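Local coordinates for erythromycin dehydratase (Saccharopolyspora erythraea, PDB 3EL6), which probably dehydrates a beta-hydroxyacyl intermediate to the unsaturated acyl chain during polyketide assembly on the erythromycin synthase, and has a double hotdog fold, at residues Y191-G194 / P195-A199; Y223-H226 / P227-D231. One frame throughout, in Å; residues are numbered along the deposited sequence.

Contact 1: Y191-G194 / P195-A199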
loop_
_atom_site.group_PDB
_atom_site.type_symbol
_atom_site.label_atom_id
_atom_site.label_comp_id
_atom_site.label_asym_id
_atom_site.label_seq_id
_atom_site.Cartn_x
_atom_site.Cartn_y
_atom_site.Cartn_z
ATOM N N TYR A 191 -13.916 -34.826 -5.007
ATOM C CA TYR A 191 -12.618 -34.218 -4.683
ATOM C C TYR A 191 -11.529 -34.850 -5.536
ATOM O O TYR A 191 -11.033 -35.926 -5.217
ATOM C CB TYR A 191 -12.278 -34.395 -3.202
ATOM C CG TYR A 191 -13.296 -33.786 -2.276
ATOM C CD1 TYR A 191 -13.057 -32.559 -1.659
ATOM C CD2 TYR A 191 -14.495 -34.427 -2.023
ATOM C CE1 TYR A 191 -13.986 -31.988 -0.821
ATOM C CE2 TYR A 191 -15.444 -33.865 -1.188
ATOM C CZ TYR A 191 -15.184 -32.640 -0.580
ATOM O OH TYR A 191 -16.121 -32.082 0.272
ATOM N N GLU A 192 -11.158 -34.182 -6.613
ATOM C CA GLU A 192 -10.270 -34.779 -7.574
ATOM C C GLU A 192 -8.885 -34.190 -7.485
ATOM O O GLU A 192 -8.624 -33.121 -8.045
ATOM C CB GLU A 192 -10.806 -34.586 -8.975
ATOM C CG GLU A 192 -12.136 -35.289 -9.187
ATOM C CD GLU A 192 -12.746 -34.966 -10.549
ATOM O OE1 GLU A 192 -11.990 -34.891 -11.547
ATOM O OE2 GLU A 192 -13.987 -34.779 -10.608
ATOM N N TYR A 193 -7.996 -34.901 -6.799
ATOM C CA TYR A 193 -6.595 -34.478 -6.669
ATOM C C TYR A 193 -5.748 -35.166 -7.719
ATOM O O TYR A 193 -5.676 -36.402 -7.737
ATOM C CB TYR A 193 -6.050 -34.853 -5.278
ATOM C CG TYR A 193 -6.675 -34.130 -4.092
ATOM C CD1 TYR A 193 -6.243 -32.869 -3.704
ATOM C CD2 TYR A 193 -7.664 -34.738 -3.338
ATOM C CE1 TYR A 193 -6.807 -32.228 -2.578
ATOM C CE2 TYR A 193 -8.220 -34.138 -2.239
ATOM C CZ TYR A 193 -7.812 -32.884 -1.866
ATOM O OH TYR A 193 -8.418 -32.310 -0.770
ATOM N N GLY A 194 -5.097 -34.401 -8.583
ATOM C CA GLY A 194 -4.208 -34.969 -9.585
ATOM C C GLY A 194 -2.916 -35.392 -8.915
ATOM O O GLY A 194 -2.703 -35.092 -7.739
ATOM N N PRO A 195 -2.036 -36.079 -9.647
ATOM C CA PRO A 195 -0.765 -36.589 -9.059
ATOM C C PRO A 195 0.039 -35.519 -8.253
ATOM O O PRO A 195 0.702 -35.849 -7.295
ATOM C CB PRO A 195 0.044 -37.063 -10.294
ATOM C CG PRO A 195 -1.065 -37.512 -11.257
ATOM C CD PRO A 195 -2.217 -36.506 -11.060
ATOM N N SER A 196 0.026 -34.267 -8.684
ATOM C CA SER A 196 0.797 -33.258 -7.987
ATOM C C SER A 196 0.370 -33.159 -6.495
ATOM O O SER A 196 1.211 -32.947 -5.617
ATOM C CB SER A 196 0.704 -31.911 -8.720
ATOM O OG SER A 196 -0.657 -31.487 -8.808
ATOM N N PHE A 197 -0.919 -33.354 -6.232
ATOM C CA PHE A 197 -1.503 -33.275 -4.901
ATOM C C PHE A 197 -1.606 -34.605 -4.169
ATOM O O PHE A 197 -2.038 -34.624 -3.011
ATOM C CB PHE A 197 -2.912 -32.679 -4.976
ATOM C CG PHE A 197 -2.908 -31.175 -5.080
ATOM C CD1 PHE A 197 -3.035 -30.385 -3.936
ATOM C CD2 PHE A 197 -2.723 -30.546 -6.298
ATOM C CE1 PHE A 197 -3.000 -28.969 -4.015
ATOM C CE2 PHE A 197 -2.678 -29.132 -6.392
ATOM C CZ PHE A 197 -2.820 -28.351 -5.243
ATOM N N GLN A 198 -1.210 -35.703 -4.839
ATOM C CA GLN A 198 -1.303 -37.023 -4.217
ATOM C C GLN A 198 -0.057 -37.231 -3.374
ATOM O O GLN A 198 0.744 -38.159 -3.586
ATOM C CB GLN A 198 -1.470 -38.062 -5.329
ATOM C CG GLN A 198 -2.761 -37.848 -6.044
ATOM C CD GLN A 198 -2.988 -38.834 -7.159
ATOM O OE1 GLN A 198 -2.233 -39.808 -7.276
ATOM N NE2 GLN A 198 -3.988 -38.578 -8.001
ATOM N N ALA A 199 0.103 -36.408 -2.337
ATOM C CA ALA A 199 1.377 -36.300 -1.651
ATOM C C ALA A 199 1.401 -37.045 -0.308
ATOM O O ALA A 199 2.404 -36.997 0.378
ATOM C CB ALA A 199 1.748 -34.798 -1.411
#
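Gln198 reaches back along the chain with its side-chain amide and gives an N-H to the backbone carbonyl of Tyr193. The NE2 to Tyr193 O bond is 2.8 Å long and almost straight, 175° at the hydrogen, and the acceptor lies in the plane of the Gln198 amide. The chain beyond CG is fully extended (chi2 180°), which carries NE2 past Gly194 to the end of strand 191-193. One residue further along, Phe197 N bonds to Gly194 O at 2.9 Å and closes a beta turn with Pro195 and Ser196 at its corner. A second turn overlaps the first, with Gln198 N bonding to Pro195 O. Tyr191 to Phe197 match the YxYGPxF part of the dehydratase signature, and Gln198 follows directly after it.

Packing takes over where Tyr193 CD1 meets Phe197 CB at 3.6 Å. The two side chains cross at about a right angle, and each ring also meets His69. Nearby, Ser196 OG hydrogen-bonds to Glu68. The straight, in-plane amide bond from Gln198 thus ties the last carbonyl of strand 191-193 to the turn and limits the rotation of the glutamine side chain.

Contact 2: Y223-H226 / P227-D231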
loop_
_atom_site.group_PDB
_atom_site.type_symbol
_atom_site.label_atom_id
_atom_site.label_comp_id
_atom_site.label_asym_id
_atom_site.label_seq_id
_atom_site.Cartn_x
_atom_site.Cartn_y
_atom_site.Cartn_z
ATOM N N TYR A 223 8.867 -20.215 -1.610
ATOM C CA TYR A 223 7.647 -20.368 -0.785
ATOM C C TYR A 223 8.001 -20.339 0.706
ATOM O O TYR A 223 9.110 -20.733 1.086
ATOM C CB TYR A 223 6.863 -21.647 -1.074
ATOM C CG TYR A 223 6.284 -21.720 -2.459
ATOM C CD1 TYR A 223 5.134 -21.040 -2.774
ATOM C CD2 TYR A 223 6.889 -22.490 -3.453
ATOM C CE1 TYR A 223 4.578 -21.086 -4.043
ATOM C CE2 TYR A 223 6.327 -22.538 -4.740
ATOM C CZ TYR A 223 5.189 -21.844 -5.005
ATOM O OH TYR A 223 4.625 -21.904 -6.251
ATOM N N ALA A 224 7.053 -19.912 1.548
ATOM C CA ALA A 224 7.285 -19.950 2.993
ATOM C C ALA A 224 7.082 -21.376 3.414
ATOM O O ALA A 224 7.944 -21.941 4.069
ATOM C CB ALA A 224 6.313 -19.022 3.745
ATOM N N PHE A 225 5.967 -21.969 2.997
ATOM C CA PHE A 225 5.698 -23.424 3.133
ATOM C C PHE A 225 4.984 -23.793 1.816
ATOM O O PHE A 225 3.834 -23.420 1.606
ATOM C CB PHE A 225 4.726 -23.706 4.287
ATOM C CG PHE A 225 4.659 -25.191 4.714
ATOM C CD1 PHE A 225 4.971 -25.557 6.025
ATOM C CD2 PHE A 225 4.271 -26.194 3.809
ATOM C CE1 PHE A 225 4.907 -26.920 6.443
ATOM C CE2 PHE A 225 4.182 -27.549 4.198
ATOM C CZ PHE A 225 4.519 -27.926 5.502
ATOM N N HIS A 226 5.662 -24.509 0.933
ATOM C CA HIS A 226 5.057 -24.855 -0.380
ATOM C C HIS A 226 3.601 -25.227 -0.289
ATOM O O HIS A 226 3.218 -26.165 0.442
ATOM C CB HIS A 226 5.854 -26.038 -1.030
ATOM C CG HIS A 226 5.597 -26.161 -2.503
ATOM N ND1 HIS A 226 4.359 -26.422 -3.007
ATOM C CD2 HIS A 226 6.410 -25.940 -3.575
ATOM C CE1 HIS A 226 4.410 -26.420 -4.333
ATOM N NE2 HIS A 226 5.654 -26.135 -4.700
ATOM N N PRO A 227 2.710 -24.526 -1.023
ATOM C CA PRO A 227 1.298 -24.711 -0.793
ATOM C C PRO A 227 0.737 -26.062 -1.224
ATOM O O PRO A 227 -0.329 -26.519 -0.677
ATOM C CB PRO A 227 0.659 -23.539 -1.568
ATOM C CG PRO A 227 1.644 -23.214 -2.581
ATOM C CD PRO A 227 2.980 -23.481 -2.042
ATOM N N VAL A 228 1.434 -26.725 -2.169
ATOM C CA VAL A 228 0.990 -28.083 -2.441
ATOM C C VAL A 228 1.331 -28.992 -1.236
ATOM O O VAL A 228 0.487 -29.773 -0.781
ATOM C CB VAL A 228 1.516 -28.609 -3.766
ATOM C CG1 VAL A 228 0.992 -30.050 -4.050
ATOM C CG2 VAL A 228 0.979 -27.657 -4.878
ATOM N N LEU A 229 2.551 -28.870 -0.753
ATOM C CA LEU A 229 2.970 -29.642 0.434
ATOM C C LEU A 229 2.036 -29.325 1.602
ATOM O O LEU A 229 1.563 -30.217 2.305
ATOM C CB LEU A 229 4.422 -29.369 0.749
ATOM C CG LEU A 229 5.022 -30.247 1.888
ATOM C CD1 LEU A 229 5.110 -31.717 1.387
ATOM C CD2 LEU A 229 6.435 -29.802 2.334
ATOM N N LEU A 230 1.706 -28.039 1.796
ATOM C CA LEU A 230 0.835 -27.669 2.948
ATOM C C LEU A 230 -0.572 -28.176 2.783
ATOM O O LEU A 230 -1.242 -28.588 3.756
ATOM C CB LEU A 230 0.795 -26.138 3.027
ATOM C CG LEU A 230 0.025 -25.586 4.238
ATOM C CD1 LEU A 230 0.775 -26.068 5.441
ATOM C CD2 LEU A 230 0.197 -24.069 4.093
ATOM N N ASP A 231 -1.100 -28.186 1.541
ATOM C CA ASP A 231 -2.422 -28.798 1.360
ATOM C C ASP A 231 -2.392 -30.295 1.699
ATOM O O ASP A 231 -3.345 -30.825 2.246
ATOM C CB ASP A 231 -2.924 -28.673 -0.084
ATOM C CG ASP A 231 -4.274 -29.278 -0.267
ATOM O OD1 ASP A 231 -5.261 -28.586 0.041
ATOM O OD2 ASP A 231 -4.386 -30.470 -0.689
#
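Tyr223 lays one face of its ring over the CD methylene of Pro227, a CH-pi contact with CD 3.6 Å from the ring centroid. The overlap is offset toward the rim, with CD closest to CD1 of the tyrosine, and the two side chains cross at roughly a right angle. Two residues on, Phe225 makes a similar contact: Leu230 CD1 sits over the middle of the phenylalanine ring, 3.9 Å from its centroid and 11° off the normal. Leu229 also closes on this ring, its CG coming 3.6 Å from Phe225 CE2. With CG anti to the backbone N (chi1 -166°), the phenyl group is carried against the start of the helix, where both leucines meet it.

This is the N-terminus of helix 227-235, a helix of the double hotdog fold, and His226 is its N-cap. His226 to Asp231 read as the HPxxxD motif of polyketide synthase dehydratases. The imidazole accepts the Val228 N-H through ND1 at 3.1 Å, with the donor at the ring edge and close to its plane. His226 O takes the first main-chain helical bond, from Leu230 N at 2.8 Å. Thus one residue uses its ring and its carbonyl to satisfy two amides near the helix start. CE1 of the same ring packs against Val228 CB and CG2, the two side chains running alongside each other. On the neighbouring helix 79-93, Asp84 accepts from Phe225 N, and Ser80 OG hydrogen-bonds to Pro227 O.

Contact 1 comes first along the chain, and strands 200-206 and 209-215 run between it and contact 2. Their centres are about 14 Å apart, contact 1 near the surface and contact 2 close to the middle of the chain, yet their side chains meet. Tyr193 CE1 and Phe197 CD1 each pack 3.5 Å from Asp231 OD2, while Phe197 CZ approaches Val228 CG2. Helix 227-235, capped in contact 2, therefore gives Tyr193 and Phe197 one of their packing surfaces, and its Gln235 hydrogen-bonds to both Phe197 O and Asp231 OD2. Both rings also pack on His69 of strand 69-71, which pairs with strand 191-193 in the small antiparallel sheet.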